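Local structure of ribulose-bisphosphate carboxylase (Alicyclobacillus acidocaldarius subsp. acidocaldarius, 4NAS) at residues R121-P126 against M292-A297; N88-S93 against G247-A252. The protein belongs to the ribulose-bisphosphate carboxylase large-chain family, in which an N-terminal domain is joined to a catalytic domain of the TIM-barrel clan. All blocks are in the same frame, centred on the assembly; numbering follows the deposited sequence.

Contact 1. Residues R121-P126 against M292-A297; sequences RQFPGP and MRLAGA. With CA (calcium ion), chain L.
Gly125 and Leu294 join the two backbones through one hydrogen bond, from Gly125 N to Leu294 O at 3.0 Å, and the nearest CA atoms are those of Pro126 and Gly296, 3.8 Å apart. The donor lies above the plane of the Leu294 carbonyl, tilted 40° from it. Beside this bond, Gly125 CA makes a nearly straight CA-H...O contact with Arg293 O at 3.3 Å. Adjacent carbonyls at the end of the helix thus meet adjacent atoms of one glycine. The helix ends in a Schellman motif. Gly296, with positive phi, is its C-prime residue, and Met292 O accepts from both Gly296 N and Ala297 N, which reach it from opposite faces of its plane.

Phe123 and Leu294 meet at their CB atoms. Phe123 CG is anti to the carbonyl carbon (chi1 -71°), which turns the ring to the side of Leu294, where CD1 approaches it obliquely. Pro124 sets CD 3.5 Å from Leu294 O, and its CG also nears Ala295 O. Pro126 brings CD to 3.4 Å from Arg293 O and CG to 3.3 Å from Ala297 O. The carbonyls of Ala295 and Ala297 are buried without a polar partner. A calcium ion is bound by Pro124 O at 2.4 Å and by five waters, two of which donate to Phe123 O and Pro126 O. This ion is separate from the Lys176, Asp178 and Glu179 site.

The guanidinium group of Arg293 hydrogen-bonds to carbonyls outside the contact, including those of Ala325 and Lys330. Helix 284-295 belongs to the TIM-barrel catalytic domain and precedes strand 299-303. The loop between helices 117-120 and 129-137 packs on the C-terminal end of this helix, with helix 248-256 flanking it through Pro124 and Ala295, and strand 264-267 touched by Ala297.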
loop_
_atom_site.group_PDB
_atom_site.type_symbol
_atom_site.label_atom_id
_atom_site.label_comp_id
_atom_site.label_asym_id
_atom_site.label_seq_id
_atom_site.Cartn_x
_atom_site.Cartn_y
_atom_site.Cartn_z
ATOM N N ARG B 121 2.673 13.330 17.287
ATOM C CA ARG B 121 3.727 12.898 18.220
ATOM C C ARG B 121 3.789 11.399 18.547
ATOM O O ARG B 121 4.740 10.945 19.165
ATOM C CB ARG B 121 3.724 13.741 19.500
ATOM C CG ARG B 121 4.167 15.174 19.261
ATOM C CD ARG B 121 4.018 16.012 20.531
ATOM N NE ARG B 121 4.425 17.399 20.324
ATOM C CZ ARG B 121 5.597 17.904 20.708
ATOM N NH1 ARG B 121 5.873 19.186 20.496
ATOM N NH2 ARG B 121 6.490 17.133 21.314
ATOM N N GLN B 122 2.797 10.622 18.127
ATOM C CA GLN B 122 2.864 9.182 18.332
ATOM C C GLN B 122 3.657 8.490 17.213
ATOM O O GLN B 122 3.927 7.290 17.276
ATOM C CB GLN B 122 1.452 8.599 18.396
ATOM C CG GLN B 122 0.647 9.019 19.615
ATOM C CD GLN B 122 -0.693 8.320 19.629
ATOM O OE1 GLN B 122 -0.759 7.107 19.841
ATOM N NE2 GLN B 122 -1.762 9.063 19.354
ATOM N N PHE B 123 4.013 9.242 16.180
ATOM C CA PHE B 123 4.801 8.677 15.086
ATOM C C PHE B 123 6.277 9.053 15.308
ATOM O O PHE B 123 6.556 10.077 15.947
ATOM C CB PHE B 123 4.295 9.217 13.759
ATOM C CG PHE B 123 2.952 8.686 13.355
ATOM C CD1 PHE B 123 2.799 7.358 12.973
ATOM C CD2 PHE B 123 1.839 9.518 13.345
ATOM C CE1 PHE B 123 1.547 6.872 12.585
ATOM C CE2 PHE B 123 0.586 9.045 12.957
ATOM C CZ PHE B 123 0.445 7.719 12.573
ATOM N N PRO B 124 7.231 8.232 14.798
ATOM C CA PRO B 124 8.637 8.464 15.146
ATOM C C PRO B 124 9.260 9.709 14.524
ATOM O O PRO B 124 10.069 10.348 15.180
ATOM C CB PRO B 124 9.347 7.219 14.596
ATOM C CG PRO B 124 8.461 6.757 13.481
ATOM C CD PRO B 124 7.071 7.004 13.996
ATOM N N GLY B 125 8.951 10.048 13.276
ATOM C CA GLY B 125 9.702 11.121 12.628
ATOM C C GLY B 125 11.133 10.679 12.319
ATOM O O GLY B 125 11.563 9.595 12.729
ATOM N N PRO B 126 11.880 11.513 11.586
ATOM C CA PRO B 126 13.225 11.125 11.141
ATOM C C PRO B 126 14.171 10.990 12.339
ATOM O O PRO B 126 14.043 11.759 13.299
ATOM C CB PRO B 126 13.637 12.294 10.242
ATOM C CG PRO B 126 12.311 12.868 9.753
ATOM C CD PRO B 126 11.443 12.784 10.977
HETATM N N MSE B 292 5.725 10.249 4.643
HETATM C CA MSE B 292 7.151 9.920 4.661
HETATM C C MSE B 292 7.890 10.524 5.850
HETATM O O MSE B 292 8.692 9.851 6.495
HETATM C CB MSE B 292 7.824 10.398 3.372
HETATM C CG MSE B 292 7.430 9.635 2.144
HETATM SE SE MSE B 292 7.858 7.758 2.326
HETATM C CE MSE B 292 7.512 7.268 0.498
ATOM N N ARG B 293 7.640 11.804 6.128
ATOM C CA ARG B 293 8.274 12.457 7.274
ATOM C C ARG B 293 7.823 11.786 8.586
ATOM O O ARG B 293 8.624 11.532 9.497
ATOM C CB ARG B 293 7.985 13.972 7.275
ATOM C CG ARG B 293 8.595 14.733 8.441
ATOM C CD ARG B 293 8.368 16.236 8.251
ATOM N NE ARG B 293 9.122 17.034 9.211
ATOM C CZ ARG B 293 9.021 18.355 9.322
ATOM N NH1 ARG B 293 9.740 19.003 10.233
ATOM N NH2 ARG B 293 8.177 19.018 8.545
ATOM N N LEU B 294 6.545 11.462 8.671
ATOM C CA LEU B 294 6.036 10.838 9.895
ATOM C C LEU B 294 6.659 9.463 10.107
ATOM O O LEU B 294 6.971 9.079 11.230
ATOM C CB LEU B 294 4.522 10.685 9.822
ATOM C CG LEU B 294 3.693 11.977 9.806
ATOM C CD1 LEU B 294 2.175 11.670 9.621
ATOM C CD2 LEU B 294 3.945 12.773 11.067
ATOM N N ALA B 295 6.824 8.732 9.006
ATOM C CA ALA B 295 7.337 7.370 9.038
ATOM C C ALA B 295 8.838 7.327 9.346
ATOM O O ALA B 295 9.337 6.313 9.826
ATOM C CB ALA B 295 7.028 6.660 7.713
ATOM N N GLY B 296 9.560 8.413 9.052
ATOM C CA GLY B 296 10.956 8.519 9.459
ATOM C C GLY B 296 12.001 8.649 8.353
ATOM O O GLY B 296 13.187 8.439 8.588
ATOM N N ALA B 297 11.581 9.001 7.145
ATOM C CA ALA B 297 12.547 9.191 6.059
ATOM C C ALA B 297 13.459 10.363 6.423
ATOM O O ALA B 297 12.998 11.403 6.899
ATOM C CB ALA B 297 11.831 9.496 4.806
HETATM CA CA CA L . 10.962 10.708 17.361
HETATM O O HOH W 1 8.550 10.631 17.971
HETATM O O HOH W 2 13.218 11.063 16.023
HETATM O O HOH W 3 10.737 13.070 16.592
HETATM O O HOH W 4 11.299 12.556 19.520
HETATM O O HOH W 5 11.490 8.470 17.298
#

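Contact 2. Residues N88-S93 against G247-A252; sequences NGTFAS and GYDVVA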
loop_
_atom_site.group_PDB
_atom_site.type_symbol
_atom_site.label_atom_id
_atom_site.label_comp_id
_atom_site.label_asym_id
_atom_site.label_seq_id
_atom_site.Cartn_x
_atom_site.Cartn_y
_atom_site.Cartn_z
ATOM N N ASN B 88 -4.911 4.396 17.173
ATOM C CA ASN B 88 -4.045 3.663 18.095
ATOM C C ASN B 88 -2.578 3.949 17.821
ATOM O O ASN B 88 -1.729 3.156 18.185
ATOM C CB ASN B 88 -4.307 2.141 18.020
ATOM C CG ASN B 88 -3.844 1.519 16.688
ATOM O OD1 ASN B 88 -3.315 2.218 15.820
ATOM N ND2 ASN B 88 -4.032 0.206 16.534
ATOM N N GLY B 89 -2.301 5.042 17.110
ATOM C CA GLY B 89 -0.930 5.469 16.855
ATOM C C GLY B 89 -0.177 4.792 15.710
ATOM O O GLY B 89 1.062 4.827 15.667
ATOM N N THR B 90 -0.900 4.168 14.784
ATOM C CA THR B 90 -0.262 3.517 13.634
ATOM C C THR B 90 -0.797 4.025 12.308
ATOM O O THR B 90 -1.917 4.538 12.217
ATOM C CB THR B 90 -0.468 2.001 13.652
ATOM O OG1 THR B 90 -1.878 1.723 13.677
ATOM C CG2 THR B 90 0.242 1.377 14.872
ATOM N N PHE B 91 0.003 3.869 11.259
ATOM C CA PHE B 91 -0.474 4.239 9.931
ATOM C C PHE B 91 -1.679 3.382 9.520
ATOM O O PHE B 91 -2.600 3.880 8.856
ATOM C CB PHE B 91 0.640 4.113 8.902
ATOM C CG PHE B 91 1.725 5.116 9.089
ATOM C CD1 PHE B 91 1.615 6.378 8.530
ATOM C CD2 PHE B 91 2.837 4.813 9.869
ATOM C CE1 PHE B 91 2.619 7.317 8.712
ATOM C CE2 PHE B 91 3.844 5.748 10.053
ATOM C CZ PHE B 91 3.734 6.999 9.471
ATOM N N ALA B 92 -1.689 2.115 9.920
ATOM C CA ALA B 92 -2.856 1.268 9.630
ATOM C C ALA B 92 -4.152 1.881 10.158
ATOM O O ALA B 92 -5.163 1.917 9.458
ATOM C CB ALA B 92 -2.677 -0.128 10.193
ATOM N N SER B 93 -4.136 2.325 11.408
ATOM C CA SER B 93 -5.358 2.837 12.022
ATOM C C SER B 93 -5.774 4.107 11.295
ATOM O O SER B 93 -6.938 4.298 10.975
ATOM C CB SER B 93 -5.139 3.155 13.491
ATOM O OG SER B 93 -4.249 4.251 13.601
ATOM N N GLY B 247 5.130 -0.835 3.358
ATOM C CA GLY B 247 4.132 -0.306 4.270
ATOM C C GLY B 247 4.707 0.681 5.259
ATOM O O GLY B 247 5.817 0.483 5.752
ATOM N N TYR B 248 3.946 1.716 5.624
ATOM C CA TYR B 248 4.521 2.785 6.441
ATOM C C TYR B 248 4.845 2.355 7.870
ATOM O O TYR B 248 5.815 2.847 8.475
ATOM C CB TYR B 248 3.639 4.049 6.452
ATOM C CG TYR B 248 3.487 4.757 5.124
ATOM C CD1 TYR B 248 4.384 5.757 4.733
ATOM C CD2 TYR B 248 2.432 4.462 4.279
ATOM C CE1 TYR B 248 4.252 6.410 3.526
ATOM C CE2 TYR B 248 2.291 5.113 3.056
ATOM C CZ TYR B 248 3.193 6.096 2.695
ATOM O OH TYR B 248 3.049 6.745 1.488
ATOM N N ASP B 249 4.020 1.472 8.423
ATOM C CA ASP B 249 4.248 0.991 9.784
ATOM C C ASP B 249 5.512 0.170 9.882
ATOM O O ASP B 249 6.167 0.198 10.921
ATOM C CB ASP B 249 3.070 0.176 10.303
ATOM C CG ASP B 249 1.902 1.044 10.705
ATOM O OD1 ASP B 249 2.129 2.056 11.408
ATOM O OD2 ASP B 249 0.770 0.736 10.283
ATOM N N VAL B 250 5.816 -0.584 8.819
ATOM C CA VAL B 250 7.047 -1.350 8.744
ATOM C C VAL B 250 8.232 -0.411 8.860
ATOM O O VAL B 250 9.120 -0.623 9.697
ATOM C CB VAL B 250 7.187 -2.128 7.407
ATOM C CG1 VAL B 250 8.638 -2.497 7.172
ATOM C CG2 VAL B 250 6.360 -3.387 7.416
ATOM N N VAL B 251 8.245 0.623 8.015
ATOM C CA VAL B 251 9.297 1.642 8.049
ATOM C C VAL B 251 9.348 2.415 9.365
ATOM O O VAL B 251 10.437 2.759 9.842
ATOM C CB VAL B 251 9.182 2.611 6.826
ATOM C CG1 VAL B 251 10.302 3.642 6.830
ATOM C CG2 VAL B 251 9.236 1.789 5.541
ATOM N N ALA B 252 8.183 2.665 9.970
ATOM C CA ALA B 252 8.124 3.364 11.265
ATOM C C ALA B 252 8.939 2.675 12.352
ATOM O O ALA B 252 9.632 3.342 13.142
ATOM C CB ALA B 252 6.668 3.540 11.738
#
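Asp249 grips the start of helix 91-99 with both carboxylate oxygens. OD1 accepts from Phe91 N and OD2 from Ala92 N, each at 2.8 Å. Ala92 N uses the syn lone pair of OD2. Phe91 N also comes from the syn side, 16° out of the carboxylate plane. Two bonds to successive amides fix the rotation of the carboxylate, whose oxygens point at the first turn, and the helix N-terminus would be expected to stabilise its negative charge.

Phe91 fills the rest of the tight part. Tyr248 CB sits over one face of its ring in a CH-pi contact, 3.6 Å from the centroid. The edge of the ring meets Asp249 OD1 at CD2 (3.2 Å). The two aromatic rings are oblique, with planes 31° apart, and Tyr248 OH hydrogen-bonds to Val287 O on helix 284-295.

Thr90 is the N-cap residue of helix 91-99. Its OG1 lies between the backbone N and the carbonyl carbon (chi1 57°), which turns it to accept from Ser93 N. Helix 248-256 follows strand 238-242 of the barrel after the short helix 243-246, so this contact joins the N-terminal domain to the barrel domain.

Packing is looser towards Ala252, whose CB is 4.0 Å from Phe91 CE2 at the ring edge. On the more open side, Asn88 and Gly89 are partly exposed and make no contact with 247-252. Asn88 OD1 accepts from Thr90 OG1 at 2.6 Å, on a lone pair in the carbonyl plane. Phe182 of the second subunit packs on Asn88, and Val221 of that subunit on Asp249.

In the fold
The centres of the two contacts are about 10 Å apart. Their segments alternate along the chain, in the order 88-93, 121-126, 247-252, 292-297. Each contact ties an earlier part of the chain to a later helix of the catalytic barrel, helix 284-295 in contact 1 and helix 248-256 in contact 2. The two contacts also touch directly. Phe91 CE2 lies 3.5 Å from Phe123 CD1, and Phe91 CZ is 3.6 Å from Ala295 N. Pro124 packs on Ala252. Contact 1 stays within one chain, whereas contact 2 borders the second subunit. Contact 2 joins the N-terminal domain to the barrel, and contact 1 packs the loop 121-126 beside that junction.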